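Local structure of peptidoglycan-N-acetylglucosamine deacetylase BC_1960 (Bacillus cereus, 4L1G) at residues A[103-108]-A[254-259]; A[207-212]-A[236-241]. The protein removes the acetyl group from N-acetylglucosamine residues of peptidoglycan with the help of zinc, releasing acetate, and also acts on soluble chitin substrates and N-acetylchitooligomers. All blocks are in the same frame, centred on the assembly; numbering follows the deposited sequence.

Both interactions belong to the NodB homology fold, a barrel of mainly parallel strands wrapped by helices. Interaction 1 is core, its centre about 5 Å from the centre of the chain. It joins a barrel strand, 103-106, to the short helix 256-259. Interaction 2 has its centre about 17 Å from that of the chain and pairs two outer helices, 205-215 and 233-248. It is still largely buried, but exposed Lys241 lies at its edge. The two share no element, and both segments of interaction 2 fall between those of interaction 1 in sequence. Interaction 1 combines a side-chain to backbone hydrogen bond, a water and an aromatic contact. Interaction 2 is packing of isoleucine, threonine and alanine side chains beside the lysine.

Interaction 1 (A[103-108]-A[254-259]); sequences TFFLLG and VTLPSM
Thr103 and Leu256 join a barrel strand of the NodB fold to the first turn of helix 256-259. The backbone N of Leu256 donates a hydrogen bond to Thr103 OG1 over 3.2 Å, with an N-H...O angle of 158°. A water bridges the segments: it lies 2.6 Å from Thr103 OG1 and 2.9 Å from Val254 O, to which it can donate. The hydroxyl is placed by the first torsion of Thr103 (chi1 -52°), which sets OG1 beside its own backbone N and opposite the carbonyl carbon. Thr103 OG1 also lies 3.6 Å from Leu256 CG, and the two side chains cross at about a right angle. Two residues along the strand, the Phe105 ring receives Leu256 CD1 at its edge, near the ring plane, 3.6 Å from Phe105 CZ.

Strand 103-106 is fixed by backbone bonds from Thr103 and Phe105 to neighbouring strand 74-80. Phe167 packs on both Phe105 and Leu256. Phe105 also touches Asp80, the predicted proton acceptor, and its side chain lies about 4 Å from that of the zinc ligand His131. Thr255 is the N-cap of the helix, and its backbone O accepts a 2.9 Å bond from Met259 N.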
# COMPACT_ATOMS: atom_id res chain seq x y z
N THR A 103 1.39 5.58 -1.19
CA THR A 103 0.12 5.04 -0.72
C THR A 103 0.35 4.19 0.52
O THR A 103 1.25 3.35 0.55
CB THR A 103 -0.56 4.20 -1.82
OG1 THR A 103 -0.63 4.96 -3.03
CG2 THR A 103 -1.96 3.79 -1.40
N PHE A 104 -0.45 4.43 1.55
CA PHE A 104 -0.30 3.72 2.81
C PHE A 104 -1.49 2.82 3.12
O PHE A 104 -2.61 3.30 3.33
CB PHE A 104 -0.09 4.71 3.96
CG PHE A 104 1.24 5.41 3.93
CD1 PHE A 104 1.45 6.48 3.08
CD2 PHE A 104 2.27 5.00 4.76
CE1 PHE A 104 2.68 7.13 3.05
CE2 PHE A 104 3.49 5.64 4.74
CZ PHE A 104 3.70 6.71 3.88
N PHE A 105 -1.25 1.51 3.16
CA PHE A 105 -2.28 0.56 3.55
C PHE A 105 -2.22 0.35 5.06
O PHE A 105 -1.35 -0.37 5.57
CB PHE A 105 -2.13 -0.75 2.80
CG PHE A 105 -2.54 -0.67 1.35
CD1 PHE A 105 -1.59 -0.54 0.35
CD2 PHE A 105 -3.88 -0.69 1.00
CE1 PHE A 105 -1.96 -0.45 -0.98
CE2 PHE A 105 -4.26 -0.60 -0.33
CZ PHE A 105 -3.30 -0.48 -1.32
N LEU A 106 -3.14 0.98 5.78
CA LEU A 106 -3.09 1.01 7.23
C LEU A 106 -3.96 -0.06 7.88
O LEU A 106 -5.05 -0.37 7.40
CB LEU A 106 -3.52 2.39 7.74
CG LEU A 106 -2.79 3.60 7.16
CD1 LEU A 106 -3.35 4.89 7.75
CD2 LEU A 106 -1.29 3.50 7.40
N LEU A 107 -3.45 -0.64 8.97
CA LEU A 107 -4.23 -1.57 9.78
C LEU A 107 -5.17 -0.79 10.68
O LEU A 107 -4.79 0.24 11.25
CB LEU A 107 -3.31 -2.45 10.63
CG LEU A 107 -2.52 -3.52 9.87
CD1 LEU A 107 -1.44 -4.13 10.75
CD2 LEU A 107 -3.46 -4.59 9.36
N GLY A 108 -6.40 -1.27 10.80
CA GLY A 108 -7.40 -0.61 11.64
C GLY A 108 -6.97 -0.49 13.09
O GLY A 108 -7.17 0.55 13.71
N VAL A 254 3.89 8.02 -8.34
CA VAL A 254 2.48 8.40 -8.25
C VAL A 254 1.77 7.61 -7.15
O VAL A 254 2.31 6.65 -6.60
CB VAL A 254 1.74 8.17 -9.58
CG1 VAL A 254 2.37 9.00 -10.70
CG2 VAL A 254 1.74 6.69 -9.94
N THR A 255 0.54 8.02 -6.84
CA THR A 255 -0.30 7.28 -5.91
C THR A 255 -1.13 6.27 -6.70
O THR A 255 -1.22 6.36 -7.93
CB THR A 255 -1.25 8.21 -5.16
OG1 THR A 255 -2.15 8.83 -6.08
CG2 THR A 255 -0.48 9.29 -4.42
N LEU A 256 -1.73 5.32 -6.00
CA LEU A 256 -2.56 4.31 -6.66
C LEU A 256 -3.78 4.87 -7.42
O LEU A 256 -4.02 4.47 -8.56
CB LEU A 256 -2.96 3.20 -5.69
CG LEU A 256 -1.81 2.31 -5.21
CD1 LEU A 256 -2.34 1.11 -4.45
CD2 LEU A 256 -0.94 1.87 -6.39
N PRO A 257 -4.55 5.78 -6.79
CA PRO A 257 -5.68 6.34 -7.55
C PRO A 257 -5.24 7.05 -8.82
O PRO A 257 -5.97 7.05 -9.81
CB PRO A 257 -6.31 7.34 -6.56
CG PRO A 257 -5.32 7.51 -5.47
CD PRO A 257 -4.57 6.23 -5.39
N SER A 258 -4.05 7.64 -8.80
CA SER A 258 -3.49 8.26 -9.99
C SER A 258 -3.10 7.20 -11.01
O SER A 258 -3.42 7.32 -12.19
CB SER A 258 -2.28 9.12 -9.62
OG SER A 258 -1.63 9.60 -10.79
N MET A 259 -2.41 6.16 -10.55
CA MET A 259 -1.97 5.08 -11.43
C MET A 259 -3.14 4.37 -12.10
O MET A 259 -3.08 4.02 -13.28
CB MET A 259 -1.11 4.08 -10.66
CG MET A 259 -0.87 2.77 -11.40
SD MET A 259 0.31 1.68 -10.57
CE MET A 259 1.85 2.53 -10.90
O HOH W 1 1.68 5.00 -4.28

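Interaction 2 (A[207-212]-A[236-241]); sequences TITNNV and VDALDK
Two helices on the outside of the barrel, 205-215 and 233-248, pack at a close point made by Ala238, with Ile208 and Thr209 against it. Their local axes come within 8.9 Å and cross at -51°. The CA of Ala238 lies 5.8 Å from the CA of Thr209. The small CB of Ala238 meets the CG2 branch of Ile208 at 3.8 Å. With chi1 of Ile208 at -64°, CG1 lies beside the backbone N, which leaves CG2 anti to N and facing Ala238.

Next to it, Thr209 turns both of its branches to Lys241. Thr209 OG1 lies 3.5 Å from Lys241 CB, and Thr209 CG2 3.7 Å from the same carbon. The two side chains cross at about a right angle. Lys241 is exposed; its chain passes Thr209, CD lying 3.9 Å from Thr209 OG1, and only the amino end leads away. The Thr209 hydroxyl is bonded within its own helix, to Ala205 O one turn back.

Ile242 continues the interface, touching Ile208, Thr209 and Val212. Asp240, on helix 233-248, makes a salt bridge to Lys94 of helix 89-97. Such lateral packing between helices around a strand barrel is typical of the TIM-barrel-like fold of polysaccharide deacetylases.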
# COMPACT_ATOMS: atom_id res chain seq x y z
N THR A 207 20.66 -4.04 -0.46
CA THR A 207 19.98 -5.23 -0.95
C THR A 207 18.61 -4.88 -1.52
O THR A 207 18.24 -5.31 -2.61
CB THR A 207 19.81 -6.28 0.16
OG1 THR A 207 21.10 -6.69 0.64
CG2 THR A 207 19.05 -7.49 -0.35
N ILE A 208 17.87 -4.07 -0.77
CA ILE A 208 16.54 -3.63 -1.19
C ILE A 208 16.62 -2.79 -2.46
O ILE A 208 15.82 -2.98 -3.38
CB ILE A 208 15.84 -2.84 -0.07
CG1 ILE A 208 15.60 -3.75 1.14
CG2 ILE A 208 14.53 -2.25 -0.56
CD1 ILE A 208 15.08 -3.03 2.35
N THR A 209 17.58 -1.88 -2.50
CA THR A 209 17.75 -0.99 -3.65
C THR A 209 18.08 -1.75 -4.93
O THR A 209 17.48 -1.52 -5.97
CB THR A 209 18.84 0.07 -3.39
OG1 THR A 209 18.46 0.88 -2.27
CG2 THR A 209 19.03 0.96 -4.61
N ASN A 210 19.04 -2.67 -4.84
CA ASN A 210 19.43 -3.48 -5.99
C ASN A 210 18.27 -4.35 -6.47
O ASN A 210 18.11 -4.58 -7.66
CB ASN A 210 20.64 -4.35 -5.66
CG ASN A 210 21.89 -3.54 -5.38
OD1 ASN A 210 21.97 -2.36 -5.72
ND2 ASN A 210 22.88 -4.17 -4.76
N ASN A 211 17.48 -4.83 -5.51
CA ASN A 211 16.30 -5.62 -5.81
C ASN A 211 15.27 -4.78 -6.58
O ASN A 211 14.82 -5.17 -7.65
CB ASN A 211 15.70 -6.16 -4.52
CG ASN A 211 14.39 -6.90 -4.73
OD1 ASN A 211 14.10 -7.38 -5.83
ND2 ASN A 211 13.59 -7.01 -3.67
N VAL A 212 14.91 -3.63 -6.01
CA VAL A 212 13.91 -2.75 -6.61
C VAL A 212 14.31 -2.27 -8.01
O VAL A 212 13.52 -2.34 -8.94
CB VAL A 212 13.61 -1.53 -5.71
CG1 VAL A 212 12.75 -0.52 -6.45
CG2 VAL A 212 12.93 -1.97 -4.43
N VAL A 236 13.71 1.96 5.18
CA VAL A 236 13.55 3.40 5.19
C VAL A 236 14.74 4.05 4.48
O VAL A 236 14.56 4.92 3.62
CB VAL A 236 13.44 3.96 6.62
CG1 VAL A 236 13.20 5.46 6.59
CG2 VAL A 236 12.32 3.26 7.37
N ASP A 237 15.94 3.61 4.83
CA ASP A 237 17.16 4.14 4.22
C ASP A 237 17.23 3.86 2.72
O ASP A 237 17.84 4.62 1.97
CB ASP A 237 18.40 3.56 4.91
CG ASP A 237 18.52 3.98 6.36
OD1 ASP A 237 19.08 3.20 7.16
OD2 ASP A 237 18.04 5.08 6.70
N ALA A 238 16.60 2.77 2.30
CA ALA A 238 16.60 2.38 0.89
C ALA A 238 15.97 3.46 0.01
O ALA A 238 16.35 3.62 -1.15
CB ALA A 238 15.87 1.06 0.71
N LEU A 239 15.02 4.19 0.57
CA LEU A 239 14.32 5.25 -0.16
C LEU A 239 15.26 6.34 -0.68
O LEU A 239 15.02 6.93 -1.73
CB LEU A 239 13.23 5.88 0.72
CG LEU A 239 12.09 4.95 1.13
CD1 LEU A 239 11.09 5.67 2.02
CD2 LEU A 239 11.41 4.37 -0.10
N ASP A 240 16.33 6.60 0.07
CA ASP A 240 17.31 7.61 -0.33
C ASP A 240 18.05 7.21 -1.60
O ASP A 240 18.64 8.06 -2.27
CB ASP A 240 18.31 7.88 0.80
CG ASP A 240 17.72 8.73 1.91
OD1 ASP A 240 18.18 8.60 3.07
OD2 ASP A 240 16.79 9.52 1.64
N LYS A 241 18.03 5.92 -1.92
CA LYS A 241 18.68 5.42 -3.13
C LYS A 241 17.67 5.07 -4.21
O LYS A 241 17.86 5.39 -5.38
CB LYS A 241 19.53 4.19 -2.81
CG LYS A 241 20.77 4.47 -1.97
CD LYS A 241 21.51 3.18 -1.66
CE LYS A 241 22.79 3.44 -0.90
NZ LYS A 241 23.78 4.18 -1.73